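Local coordinates for malonyl CoA-acyl carrier protein transacylase (Burkholderia pseudomallei 1710b, PDB 3EZO) that probably transfers the malonyl group from malonyl-CoA to holo-acyl carrier protein, the step that supplies malonyl-ACP to bacterial fatty acid synthesis, at residues P91-G96 with V267-R272; K228-S233 with A247-A252; D147-V152 with V173-T178; A154-T159 with C186-E191; E37-A42 with M72-Y77. One frame throughout, in Å; residues are numbered along the deposited sequence.

Interaction 1 (P91-G96 with V267-R272); sequences PSIVAG and VQHIAR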
# COMPACT_ATOMS: atom_id res chain seq x y z
N PRO A 91 -10.62 11.55 9.53
CA PRO A 91 -11.49 10.91 8.56
C PRO A 91 -12.44 9.92 9.24
O PRO A 91 -12.22 9.52 10.38
CB PRO A 91 -10.53 10.19 7.63
CG PRO A 91 -9.32 9.96 8.48
CD PRO A 91 -9.22 11.15 9.36
N SER A 92 -13.53 9.58 8.56
CA SER A 92 -14.49 8.65 9.15
C SER A 92 -14.14 7.19 8.85
O SER A 92 -14.64 6.28 9.51
CB SER A 92 -15.90 8.97 8.70
OG SER A 92 -15.97 9.19 7.31
N ILE A 93 -13.30 6.98 7.84
CA ILE A 93 -12.89 5.65 7.44
C ILE A 93 -11.56 5.77 6.69
O ILE A 93 -11.33 6.75 6.00
CB ILE A 93 -13.99 4.93 6.60
CG1 ILE A 93 -13.62 3.44 6.37
CG2 ILE A 93 -14.24 5.63 5.30
CD1 ILE A 93 -14.86 2.54 5.95
N VAL A 94 -10.68 4.79 6.90
CA VAL A 94 -9.41 4.77 6.24
C VAL A 94 -9.13 3.41 5.61
O VAL A 94 -9.78 2.43 5.95
CB VAL A 94 -8.29 5.11 7.21
CG1 VAL A 94 -8.44 6.60 7.70
CG2 VAL A 94 -8.30 4.13 8.40
N ALA A 95 -8.17 3.39 4.69
CA ALA A 95 -7.64 2.18 4.08
C ALA A 95 -6.29 2.57 3.49
O ALA A 95 -5.98 3.77 3.31
CB ALA A 95 -8.59 1.66 2.97
N GLY A 96 -5.48 1.57 3.19
CA GLY A 96 -4.23 1.78 2.44
C GLY A 96 -3.84 0.57 1.61
O GLY A 96 -4.24 -0.56 1.90
N VAL A 267 -12.28 0.70 -1.90
CA VAL A 267 -12.82 2.00 -2.34
C VAL A 267 -14.35 1.96 -2.48
O VAL A 267 -15.04 2.86 -2.02
CB VAL A 267 -12.16 2.47 -3.66
CG1 VAL A 267 -12.84 3.72 -4.18
CG2 VAL A 267 -10.62 2.74 -3.46
N GLN A 268 -14.88 0.89 -3.08
CA GLN A 268 -16.32 0.73 -3.20
C GLN A 268 -16.99 0.59 -1.85
O GLN A 268 -18.08 1.10 -1.66
CB GLN A 268 -16.64 -0.48 -4.08
CG GLN A 268 -16.15 -0.26 -5.51
CD GLN A 268 -16.31 -1.48 -6.37
OE1 GLN A 268 -16.26 -2.62 -5.89
NE2 GLN A 268 -16.50 -1.24 -7.67
N HIS A 269 -16.31 -0.08 -0.91
CA HIS A 269 -16.82 -0.24 0.45
C HIS A 269 -16.96 1.14 1.07
O HIS A 269 -17.99 1.45 1.70
CB HIS A 269 -15.91 -1.13 1.29
CG HIS A 269 -16.33 -1.23 2.71
ND1 HIS A 269 -16.99 -2.32 3.22
CD2 HIS A 269 -16.23 -0.34 3.74
CE1 HIS A 269 -17.25 -2.12 4.50
NE2 HIS A 269 -16.81 -0.92 4.83
N ILE A 270 -15.93 1.97 0.87
CA ILE A 270 -15.90 3.33 1.43
C ILE A 270 -17.07 4.15 0.88
O ILE A 270 -17.78 4.79 1.64
CB ILE A 270 -14.52 4.02 1.15
CG1 ILE A 270 -13.45 3.36 2.07
CG2 ILE A 270 -14.64 5.53 1.33
CD1 ILE A 270 -12.03 3.63 1.67
N ALA A 271 -17.26 4.10 -0.44
CA ALA A 271 -18.37 4.76 -1.11
C ALA A 271 -19.73 4.31 -0.58
O ALA A 271 -20.63 5.14 -0.43
CB ALA A 271 -18.31 4.52 -2.59
N ARG A 272 -19.90 3.00 -0.33
CA ARG A 272 -21.21 2.48 0.17
C ARG A 272 -21.47 2.94 1.60
O ARG A 272 -22.60 2.87 2.06
CB ARG A 272 -21.31 0.93 0.11
CG ARG A 272 -21.45 0.41 -1.29
CD ARG A 272 -21.94 -1.04 -1.33
NE ARG A 272 -21.00 -1.82 -0.58
CZ ARG A 272 -19.87 -2.32 -1.08
NH1 ARG A 272 -19.59 -2.18 -2.37
NH2 ARG A 272 -19.05 -2.99 -0.29

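Interaction 2 (K228-S233 with A247-A252); sequences KAPKIS and AAIKDA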
# COMPACT_ATOMS: atom_id res chain seq x y z
N LYS A 228 -4.14 -2.34 19.17
CA LYS A 228 -5.31 -1.86 19.86
C LYS A 228 -6.48 -1.72 18.92
O LYS A 228 -6.29 -1.53 17.71
CB LYS A 228 -5.01 -0.45 20.36
CG LYS A 228 -3.82 -0.33 21.27
CD LYS A 228 -4.20 0.06 22.65
CE LYS A 228 -3.02 0.68 23.37
NZ LYS A 228 -3.31 0.68 24.80
N ALA A 229 -7.70 -1.72 19.47
CA ALA A 229 -8.92 -1.56 18.65
C ALA A 229 -8.90 -0.17 18.03
O ALA A 229 -8.64 0.78 18.73
CB ALA A 229 -10.19 -1.72 19.52
N PRO A 230 -9.17 -0.06 16.71
CA PRO A 230 -9.03 1.24 16.06
C PRO A 230 -10.10 2.25 16.49
O PRO A 230 -11.22 1.89 16.80
CB PRO A 230 -9.11 0.93 14.56
CG PRO A 230 -9.46 -0.47 14.42
CD PRO A 230 -9.37 -1.16 15.75
N LYS A 231 -9.73 3.53 16.49
CA LYS A 231 -10.66 4.60 16.76
C LYS A 231 -11.27 5.11 15.48
O LYS A 231 -12.13 5.98 15.50
CB LYS A 231 -9.94 5.74 17.50
CG LYS A 231 -8.99 6.53 16.63
CD LYS A 231 -7.92 7.33 17.47
CE LYS A 231 -6.81 7.99 16.59
NZ LYS A 231 -5.68 8.51 17.43
N ILE A 232 -10.79 4.62 14.34
CA ILE A 232 -11.38 4.94 13.04
C ILE A 232 -11.56 3.61 12.32
O ILE A 232 -10.66 2.76 12.37
CB ILE A 232 -10.43 5.76 12.15
CG1 ILE A 232 -9.98 7.06 12.83
CG2 ILE A 232 -11.12 6.13 10.81
CD1 ILE A 232 -9.02 7.87 11.93
N SER A 233 -12.68 3.45 11.61
CA SER A 233 -12.89 2.22 10.84
C SER A 233 -11.79 2.05 9.80
O SER A 233 -11.51 2.99 9.05
CB SER A 233 -14.26 2.27 10.14
OG SER A 233 -15.27 2.30 11.12
N ALA A 247 -6.58 -9.31 17.39
CA ALA A 247 -6.17 -10.58 16.78
C ALA A 247 -6.56 -10.69 15.28
O ALA A 247 -5.79 -11.21 14.43
CB ALA A 247 -6.73 -11.76 17.61
N ALA A 248 -7.77 -10.22 14.97
CA ALA A 248 -8.29 -10.22 13.60
C ALA A 248 -7.52 -9.26 12.70
O ALA A 248 -7.27 -9.56 11.55
CB ALA A 248 -9.76 -9.82 13.62
N ILE A 249 -7.14 -8.11 13.26
CA ILE A 249 -6.32 -7.12 12.52
C ILE A 249 -4.97 -7.71 12.17
O ILE A 249 -4.54 -7.65 11.02
CB ILE A 249 -6.15 -5.85 13.35
CG1 ILE A 249 -7.51 -5.16 13.51
CG2 ILE A 249 -5.05 -4.93 12.76
CD1 ILE A 249 -7.46 -3.99 14.49
N LYS A 250 -4.31 -8.29 13.16
CA LYS A 250 -3.08 -9.01 12.96
C LYS A 250 -3.22 -10.09 11.89
O LYS A 250 -2.38 -10.17 10.98
CB LYS A 250 -2.60 -9.68 14.25
CG LYS A 250 -2.23 -8.73 15.37
CD LYS A 250 -1.53 -9.47 16.54
CE LYS A 250 -1.20 -8.51 17.67
NZ LYS A 250 -0.55 -9.18 18.79
N ASP A 251 -4.28 -10.92 11.98
CA ASP A 251 -4.43 -12.00 11.02
C ASP A 251 -4.63 -11.49 9.59
O ASP A 251 -4.10 -12.07 8.62
CB ASP A 251 -5.59 -12.93 11.40
CG ASP A 251 -5.64 -14.13 10.48
OD1 ASP A 251 -4.67 -14.92 10.47
OD2 ASP A 251 -6.61 -14.21 9.72
N ALA A 252 -5.37 -10.38 9.46
CA ALA A 252 -5.56 -9.74 8.17
C ALA A 252 -4.22 -9.23 7.63
O ALA A 252 -3.97 -9.31 6.44
CB ALA A 252 -6.59 -8.63 8.26

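Interaction 3 (D147-V152 with V173-T178); sequences DTVRAV and VVIAGT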
# COMPACT_ATOMS: atom_id res chain seq x y z
N ASP A 147 -12.17 -10.78 -14.14
CA ASP A 147 -12.42 -12.20 -14.34
C ASP A 147 -11.59 -12.71 -15.52
O ASP A 147 -11.18 -13.87 -15.52
CB ASP A 147 -13.93 -12.51 -14.52
CG ASP A 147 -14.70 -12.58 -13.18
OD1 ASP A 147 -14.10 -12.70 -12.09
OD2 ASP A 147 -15.95 -12.54 -13.21
N THR A 148 -11.34 -11.85 -16.51
CA THR A 148 -10.49 -12.22 -17.66
C THR A 148 -9.05 -12.40 -17.20
O THR A 148 -8.40 -13.33 -17.57
CB THR A 148 -10.62 -11.21 -18.80
OG1 THR A 148 -11.99 -11.15 -19.16
CG2 THR A 148 -9.84 -11.65 -20.04
N VAL A 149 -8.57 -11.53 -16.33
CA VAL A 149 -7.23 -11.69 -15.84
C VAL A 149 -7.17 -12.99 -15.05
O VAL A 149 -6.22 -13.74 -15.19
CB VAL A 149 -6.73 -10.47 -15.03
CG1 VAL A 149 -5.22 -10.70 -14.57
CG2 VAL A 149 -6.82 -9.23 -15.88
N ARG A 150 -8.18 -13.29 -14.26
CA ARG A 150 -8.17 -14.57 -13.52
C ARG A 150 -8.09 -15.77 -14.46
O ARG A 150 -7.30 -16.73 -14.20
CB ARG A 150 -9.35 -14.69 -12.56
CG ARG A 150 -9.30 -13.68 -11.40
CD ARG A 150 -10.56 -13.80 -10.56
NE ARG A 150 -10.60 -12.89 -9.40
CZ ARG A 150 -11.41 -11.84 -9.26
NH1 ARG A 150 -12.32 -11.51 -10.20
NH2 ARG A 150 -11.34 -11.11 -8.14
N ALA A 151 -8.85 -15.70 -15.55
CA ALA A 151 -8.86 -16.77 -16.59
C ALA A 151 -7.48 -16.89 -17.23
O ALA A 151 -6.95 -17.99 -17.36
CB ALA A 151 -9.96 -16.52 -17.68
N VAL A 152 -6.88 -15.75 -17.59
CA VAL A 152 -5.51 -15.73 -18.09
C VAL A 152 -4.53 -16.46 -17.16
O VAL A 152 -3.76 -17.32 -17.62
CB VAL A 152 -5.00 -14.31 -18.34
CG1 VAL A 152 -3.42 -14.31 -18.58
CG2 VAL A 152 -5.81 -13.67 -19.49
N VAL A 173 -4.80 -4.50 -13.37
CA VAL A 173 -4.58 -5.65 -12.51
C VAL A 173 -3.13 -6.04 -12.52
O VAL A 173 -2.50 -6.10 -13.58
CB VAL A 173 -5.50 -6.85 -12.91
CG1 VAL A 173 -5.29 -8.03 -11.97
CG2 VAL A 173 -6.97 -6.41 -12.97
N VAL A 174 -2.57 -6.26 -11.34
CA VAL A 174 -1.24 -6.79 -11.22
C VAL A 174 -1.33 -8.28 -10.89
O VAL A 174 -2.07 -8.69 -10.01
CB VAL A 174 -0.42 -6.03 -10.14
CG1 VAL A 174 0.96 -6.66 -9.88
CG2 VAL A 174 -0.30 -4.45 -10.52
N ILE A 175 -0.50 -9.07 -11.56
CA ILE A 175 -0.39 -10.51 -11.30
C ILE A 175 0.98 -10.83 -10.73
O ILE A 175 1.90 -10.02 -10.84
CB ILE A 175 -0.64 -11.33 -12.61
CG1 ILE A 175 0.49 -11.11 -13.64
CG2 ILE A 175 -1.99 -10.90 -13.22
CD1 ILE A 175 0.46 -12.08 -14.92
N ALA A 176 1.10 -12.00 -10.13
CA ALA A 176 2.30 -12.40 -9.43
C ALA A 176 2.37 -13.92 -9.36
O ALA A 176 1.35 -14.59 -9.32
CB ALA A 176 2.35 -11.81 -8.02
N GLY A 177 3.59 -14.45 -9.35
CA GLY A 177 3.84 -15.92 -9.26
C GLY A 177 5.21 -16.26 -9.79
O GLY A 177 6.15 -15.45 -9.68
N THR A 178 5.34 -17.45 -10.38
CA THR A 178 6.61 -17.90 -10.93
C THR A 178 6.98 -17.09 -12.15
O THR A 178 6.10 -16.54 -12.87
CB THR A 178 6.59 -19.40 -11.36
OG1 THR A 178 5.65 -19.56 -12.43
CG2 THR A 178 6.25 -20.31 -10.18

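Interaction 4 (A154-T159 with C186-E191); sequences AEASAT and CEIAKE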
# COMPACT_ATOMS: atom_id res chain seq x y z
N ALA A 154 -5.29 -18.67 -14.73
CA ALA A 154 -5.67 -20.06 -14.59
C ALA A 154 -5.10 -20.86 -15.78
O ALA A 154 -4.49 -21.90 -15.62
CB ALA A 154 -7.22 -20.19 -14.44
N GLU A 155 -5.20 -20.29 -16.96
CA GLU A 155 -4.62 -20.88 -18.15
C GLU A 155 -3.07 -20.93 -18.15
O GLU A 155 -2.47 -21.99 -18.45
CB GLU A 155 -5.16 -20.09 -19.35
CG GLU A 155 -4.85 -20.68 -20.69
CD GLU A 155 -5.48 -19.88 -21.80
OE1 GLU A 155 -6.46 -19.08 -21.51
OE2 GLU A 155 -4.98 -20.05 -22.93
N ALA A 156 -2.44 -19.80 -17.82
CA ALA A 156 -0.98 -19.70 -17.73
C ALA A 156 -0.37 -20.65 -16.68
O ALA A 156 0.82 -21.03 -16.76
CB ALA A 156 -0.60 -18.23 -17.42
N SER A 157 -1.18 -21.03 -15.68
CA SER A 157 -0.69 -21.75 -14.51
C SER A 157 -0.12 -23.13 -14.80
O SER A 157 0.65 -23.66 -14.00
CB SER A 157 -1.77 -21.86 -13.41
OG SER A 157 -1.80 -20.63 -12.65
N ALA A 158 -0.50 -23.72 -15.93
CA ALA A 158 0.16 -24.97 -16.40
C ALA A 158 1.67 -24.83 -16.54
O ALA A 158 2.36 -25.84 -16.52
CB ALA A 158 -0.47 -25.44 -17.76
N THR A 159 2.19 -23.61 -16.74
CA THR A 159 3.64 -23.39 -16.85
C THR A 159 4.29 -23.03 -15.54
O THR A 159 5.51 -23.01 -15.44
CB THR A 159 4.02 -22.34 -17.89
OG1 THR A 159 3.60 -21.02 -17.45
CG2 THR A 159 3.40 -22.66 -19.21
N CYS A 186 1.43 -13.00 -19.47
CA CYS A 186 1.55 -11.82 -20.36
C CYS A 186 1.23 -12.15 -21.84
O CYS A 186 0.48 -11.45 -22.53
CB CYS A 186 2.92 -11.16 -20.22
SG CYS A 186 3.14 -10.41 -18.61
N GLU A 187 1.77 -13.26 -22.30
CA GLU A 187 1.55 -13.71 -23.67
C GLU A 187 0.07 -13.99 -23.93
O GLU A 187 -0.53 -13.46 -24.88
CB GLU A 187 2.38 -14.98 -23.83
CG GLU A 187 2.52 -15.54 -25.17
CD GLU A 187 3.18 -16.90 -25.04
OE1 GLU A 187 4.34 -16.95 -24.53
OE2 GLU A 187 2.50 -17.91 -25.38
N ILE A 188 -0.56 -14.76 -23.05
CA ILE A 188 -2.01 -15.02 -23.14
C ILE A 188 -2.81 -13.70 -23.10
O ILE A 188 -3.74 -13.48 -23.91
CB ILE A 188 -2.50 -16.01 -22.05
CG1 ILE A 188 -1.82 -17.37 -22.21
CG2 ILE A 188 -4.01 -16.19 -22.11
CD1 ILE A 188 -2.24 -18.39 -21.20
N ALA A 189 -2.43 -12.81 -22.17
CA ALA A 189 -3.15 -11.55 -21.97
C ALA A 189 -3.17 -10.74 -23.25
O ALA A 189 -4.22 -10.22 -23.66
CB ALA A 189 -2.55 -10.76 -20.86
N LYS A 190 -2.00 -10.62 -23.87
CA LYS A 190 -1.87 -9.95 -25.18
C LYS A 190 -2.76 -10.60 -26.23
O LYS A 190 -3.48 -9.89 -26.94
CB LYS A 190 -0.42 -9.91 -25.65
CG LYS A 190 0.45 -8.93 -24.89
CD LYS A 190 1.94 -9.26 -24.99
CE LYS A 190 2.82 -8.19 -24.28
NZ LYS A 190 4.19 -8.63 -23.79
N GLU A 191 -2.76 -11.92 -26.30
CA GLU A 191 -3.61 -12.63 -27.27
C GLU A 191 -5.07 -12.28 -27.07
O GLU A 191 -5.81 -12.18 -28.04
CB GLU A 191 -3.48 -14.16 -27.15
CG GLU A 191 -2.11 -14.75 -27.47
CD GLU A 191 -1.87 -16.14 -26.80
OE1 GLU A 191 -2.80 -16.70 -26.16
OE2 GLU A 191 -0.75 -16.68 -26.92

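Interaction 5 (E37-A42 with M72-Y77); sequences ETLDEA and MLTAAY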
# COMPACT_ATOMS: atom_id res chain seq x y z
N GLU A 37 9.56 16.28 13.20
CA GLU A 37 9.54 15.42 14.36
C GLU A 37 9.25 13.97 13.97
O GLU A 37 9.76 13.06 14.59
CB GLU A 37 8.51 15.91 15.38
CG GLU A 37 8.79 17.32 15.94
CD GLU A 37 7.69 17.84 16.89
OE1 GLU A 37 6.48 18.09 16.52
OE2 GLU A 37 8.07 17.98 18.04
N THR A 38 8.45 13.77 12.94
CA THR A 38 8.15 12.44 12.42
C THR A 38 9.37 11.77 11.77
O THR A 38 9.65 10.57 11.99
CB THR A 38 7.01 12.49 11.42
OG1 THR A 38 5.89 13.07 12.06
CG2 THR A 38 6.65 11.06 10.93
N LEU A 39 10.12 12.56 11.01
CA LEU A 39 11.39 12.08 10.42
C LEU A 39 12.40 11.79 11.50
O LEU A 39 13.16 10.83 11.40
CB LEU A 39 11.97 13.11 9.44
CG LEU A 39 11.14 13.24 8.19
CD1 LEU A 39 11.52 14.51 7.34
CD2 LEU A 39 11.21 11.96 7.34
N ASP A 40 12.39 12.60 12.56
CA ASP A 40 13.29 12.34 13.69
C ASP A 40 12.92 11.05 14.38
O ASP A 40 13.79 10.24 14.73
CB ASP A 40 13.29 13.46 14.71
CG ASP A 40 14.17 14.64 14.28
OD1 ASP A 40 15.28 14.39 13.76
OD2 ASP A 40 13.77 15.81 14.49
N GLU A 41 11.62 10.85 14.59
CA GLU A 41 11.15 9.63 15.27
C GLU A 41 11.51 8.40 14.44
O GLU A 41 12.00 7.39 14.98
CB GLU A 41 9.62 9.73 15.51
CG GLU A 41 9.04 8.45 16.09
CD GLU A 41 7.53 8.54 16.51
OE1 GLU A 41 6.80 9.52 16.16
OE2 GLU A 41 7.12 7.59 17.22
N ALA A 42 11.27 8.48 13.14
CA ALA A 42 11.63 7.38 12.23
C ALA A 42 13.14 7.05 12.28
O ALA A 42 13.54 5.85 12.37
CB ALA A 42 11.17 7.69 10.80
N MET A 72 7.76 4.80 3.11
CA MET A 72 6.42 5.16 2.67
C MET A 72 5.43 5.27 3.84
O MET A 72 4.49 6.06 3.76
CB MET A 72 5.88 4.22 1.60
CG MET A 72 6.38 4.46 0.21
SD MET A 72 6.19 6.14 -0.35
CE MET A 72 4.38 6.41 -0.30
N LEU A 73 5.67 4.49 4.89
CA LEU A 73 4.93 4.61 6.14
C LEU A 73 5.22 5.99 6.76
O LEU A 73 4.31 6.71 7.12
CB LEU A 73 5.36 3.50 7.09
CG LEU A 73 4.80 3.52 8.50
CD1 LEU A 73 3.50 2.73 8.60
CD2 LEU A 73 5.81 2.95 9.48
N THR A 74 6.50 6.32 6.85
CA THR A 74 6.93 7.61 7.43
C THR A 74 6.38 8.81 6.66
O THR A 74 5.81 9.72 7.24
CB THR A 74 8.44 7.69 7.46
OG1 THR A 74 8.93 6.62 8.26
CG2 THR A 74 8.92 9.04 8.04
N ALA A 75 6.53 8.78 5.34
CA ALA A 75 6.19 9.94 4.51
C ALA A 75 4.70 10.20 4.52
O ALA A 75 4.25 11.35 4.68
CB ALA A 75 6.71 9.73 3.05
N ALA A 76 3.93 9.12 4.35
CA ALA A 76 2.48 9.22 4.40
C ALA A 76 1.99 9.56 5.78
O ALA A 76 1.11 10.42 5.91
CB ALA A 76 1.80 7.97 3.83
N TYR A 77 2.57 8.97 6.82
CA TYR A 77 2.17 9.34 8.18
C TYR A 77 2.55 10.79 8.55
O TYR A 77 1.78 11.48 9.17
CB TYR A 77 2.69 8.36 9.23
CG TYR A 77 1.98 8.54 10.56
CD1 TYR A 77 0.59 8.56 10.65
CD2 TYR A 77 2.71 8.72 11.72
CE1 TYR A 77 -0.05 8.74 11.91
CE2 TYR A 77 2.08 8.91 12.94
CZ TYR A 77 0.72 8.93 13.03
OH TYR A 77 0.17 9.10 14.29

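Interaction 1 (P91-G96 with V267-R272)
Ile93 meets helix 263-272 with both of its branches, each turned to a different partner. Its CG1 lies anti to the backbone N (chi1 -171°), and the extended arm carries CD1 to the edge of the His269 ring, in the ring plane, 3.9 Å from CD2 of His269. The isoleucine therefore touches the imidazole rim and not its face. The other branch, CG2 of Ile93, crosses Ile270 at a slant and stands 4.0 Å from CG2 of Ile270, with CG1 of that residue equally close. Beta-branched residues suit both places: in the strand they give broad flanks, and on the helix Ile270 can set both CG1 and CG2 against Ile93 while its CD1 reaches on to CB of Ala95 at 4.2 Å. Strand 93-96 belongs to the parallel sheet of the alpha/beta acyltransferase fold and leads into the probable nucleophile elbow at Ser98, the predicted active-site serine. Segment 267-272 runs nearly antiparallel to it, at 173° with axes 9.6 Å apart. Ala95 and Ile93 alternate with Val94, whose CB points away from the helix. The small methyl of Ala95 matches the long reach of Ile270. Ala12 of the adjacent strand 11-15 touches both Ile93 and Ile270, extending the apolar layer across the sheet.

Interaction 2 (K228-S233 with A247-A252)
This is a small apolar contact between a loop and a helix at the margin of the parallel sheet in the alpha/beta acyltransferase fold. The loop leads from helix 212-223 into the short edge strand 233-234, and its partner is helix 246-256. Only 73 Å² is buried in all, and nearly everything depends on Pro230 and Ile249: CD1 of Ile249 comes end-on to the CD-CG edge of the Pro230 ring, with CD the nearer atom. Ile249 holds CG1 anti to its carbonyl carbon (chi1 -66°) and continues extended (chi2 172°), a shape that pushes CD1 well out from the helix toward the proline ring. An isoleucine is apt here because its long branch bridges to the loop from a buried position, where Val243 also touches it. Proline is apt in a loop without regular structure: its ring offers a rigid apolar surface, and it has no backbone N-H that would need a partner. Further along, Ser233 pairs through its backbone with Val94, joining this loop to the sheet. On the helix, Lys250 turns to another part of the fold, its NZ hydrogen-bonded to the carbonyl oxygens of Leu222 and Val225. Lys228, whose CB points away from the helix, adds just its carbonyl O, 4.2 Å from CD1 of Ile249. That same CD1 of Ile249 lies 3.6 Å from CD of Pro230 and 4.0 Å from its CG.

Interaction 3 (D147-V152 with V173-T178)
Val149 carries the helix side of this contact: both of its methyls meet Val173, and CG1 alone also reaches Ile175. CG1 of Val149, placed anti to the backbone N (chi1 -177°), fits against two side chains at once: it is 3.5 Å from CG2 of Ile175 and 3.7 Å from CG1 of Val173. The second methyl of Val149, CG2, lies 4.0 Å from CB of Val173. The two valines slide past each other in opposite directions, while Ile175 lies askew to Val149. Val173 and Ile175 are two apart on strand 172-176 and thus face the helix together, whereas the CB of Val174 between them points away. Compact beta-branched residues are favoured in strands, and here they give closely spaced methyls for the helix to rest on. On the next strand, 136-142, Ala139 and Ile141 touch Ile175, placing the contact on the antiparallel sheet of the smaller, ferredoxin-like part of the acyltransferase.

The outer side of helix 146-156 is quite different. Asp147 and Arg150, both exposed, form a salt bridge within the helix, Asp147 OD1 to Arg150 NH1 at 2.9 Å, though its hydrogen bond is weak, with an N-H...O angle of 130°. Charge is thus kept at the solvent side, while buried aliphatic carbons carry the contact, which implies that helix and strand are held by hydrophobic burial and close fit.

Interaction 4 (A154-T159 with C186-E191)
Glu155 crosses Ile188 at an angle with its aliphatic part, so that a charged residue does apolar work at the edge of a helix pair. From CB of Glu155, 3.9 Å from CD1 of Ile188, the chain runs to CG of Glu155, the atom of closest approach at 3.5 Å from the same CD1. CG sits anti to the backbone N (chi1 -171°) and the chain stays extended beyond it, which carries the carboxylate across the isoleucine. CD of Glu155 passes CD1 of Ile188 at 3.6 Å. At the tip the oxygens part: OE2 remains beside CD1, while OE1 of Glu155 comes to 3.8 Å from CG2 of Ile188 and makes a salt bridge with Lys192. Glutamate suits this exposed place because its methylenes cover the isoleucine while its charge finds a lysine. That lysine probably also eases the nearness of Glu191, whose OE1 is 5.1 Å from OE2 of Glu155.

On the buried side the partner is Ala156, with CB 4.1 Å from CD1 of Ile188; its short side chain lets the isoleucine end come close to the helix backbone. Just beyond, the carbonyl O of Ala156 accepts from both N and OG1 of Thr159, the hydroxyl lying in the carbonyl plane. Helices 146-156 and 179-191 thus pack side by side over the antiparallel sheet, the arrangement of the ferredoxin-like subdomain of malonyl-CoA:ACP transacylases.

Interaction 5 (E37-A42 with M72-Y77)
Thr74 projects from helix 65-85 into a group formed by Thr38, Leu39 and Ala42, and its rotamer sets which of its side-chain atoms faces Leu39 and Ala42. With OG1 anti to the carbonyl carbon (chi1 -60°), the hydroxyl is turned back to its own helix and hydrogen-bonds to the carbonyl O of Pro70, while CG2 faces the other helix. CG2 of Thr74 is 3.8 Å from CD2 of Leu39, and the same distance separates it from CB of Ala42. Leu39 starts alongside the interface, but its chain bends in and meets Thr74 at about a right angle. Thr38 has the same conformation as Thr74, and its CG2 lies 4.0 Å from the backbone O of Thr74 and 4.2 Å from CG2 of Thr74. Threonine serves well on both helices: each hydroxyl bonds to a carbonyl of its own helix, Val34 O for Thr38, and the methyl packs. Thr38 OG1 also bonds to Arg81 of helix 65-85, linking the helices. Small Ala42 sets CB 3.6 Å from OG1 of Thr74. The helix segments run antiparallel at 159°, with axes 9.8 Å apart. Around them, Ile54 and Ile50 of helix 50-56 touch Leu39 and Ala42 respectively, and helix 113-128 brings Phe113 to Thr38 and Leu117 to Thr74.

Overall arrangement
The five contacts fall into two groups. Interactions 1 and 2 touch, 15 Å apart between centres, and are joined through the pairing of Val94 with Ser233 in the parallel sheet; interaction 5, its centre about 21 Å from that of interaction 2, belongs to the helices of this larger part. Interactions 3 and 4, 8 Å apart between centres, share helix 146-156, touch where Val152 meets Ile188 and Ala189, and alternate their segments along the chain; about 41 Å separates the centres of interactions 4 and 5. Interaction 5 closes first, then interaction 1 opens and encloses 3, 4 and 2, the smaller part thus being an insertion. The predicted active-site residues Ser98 and His207 probably work between the two parts.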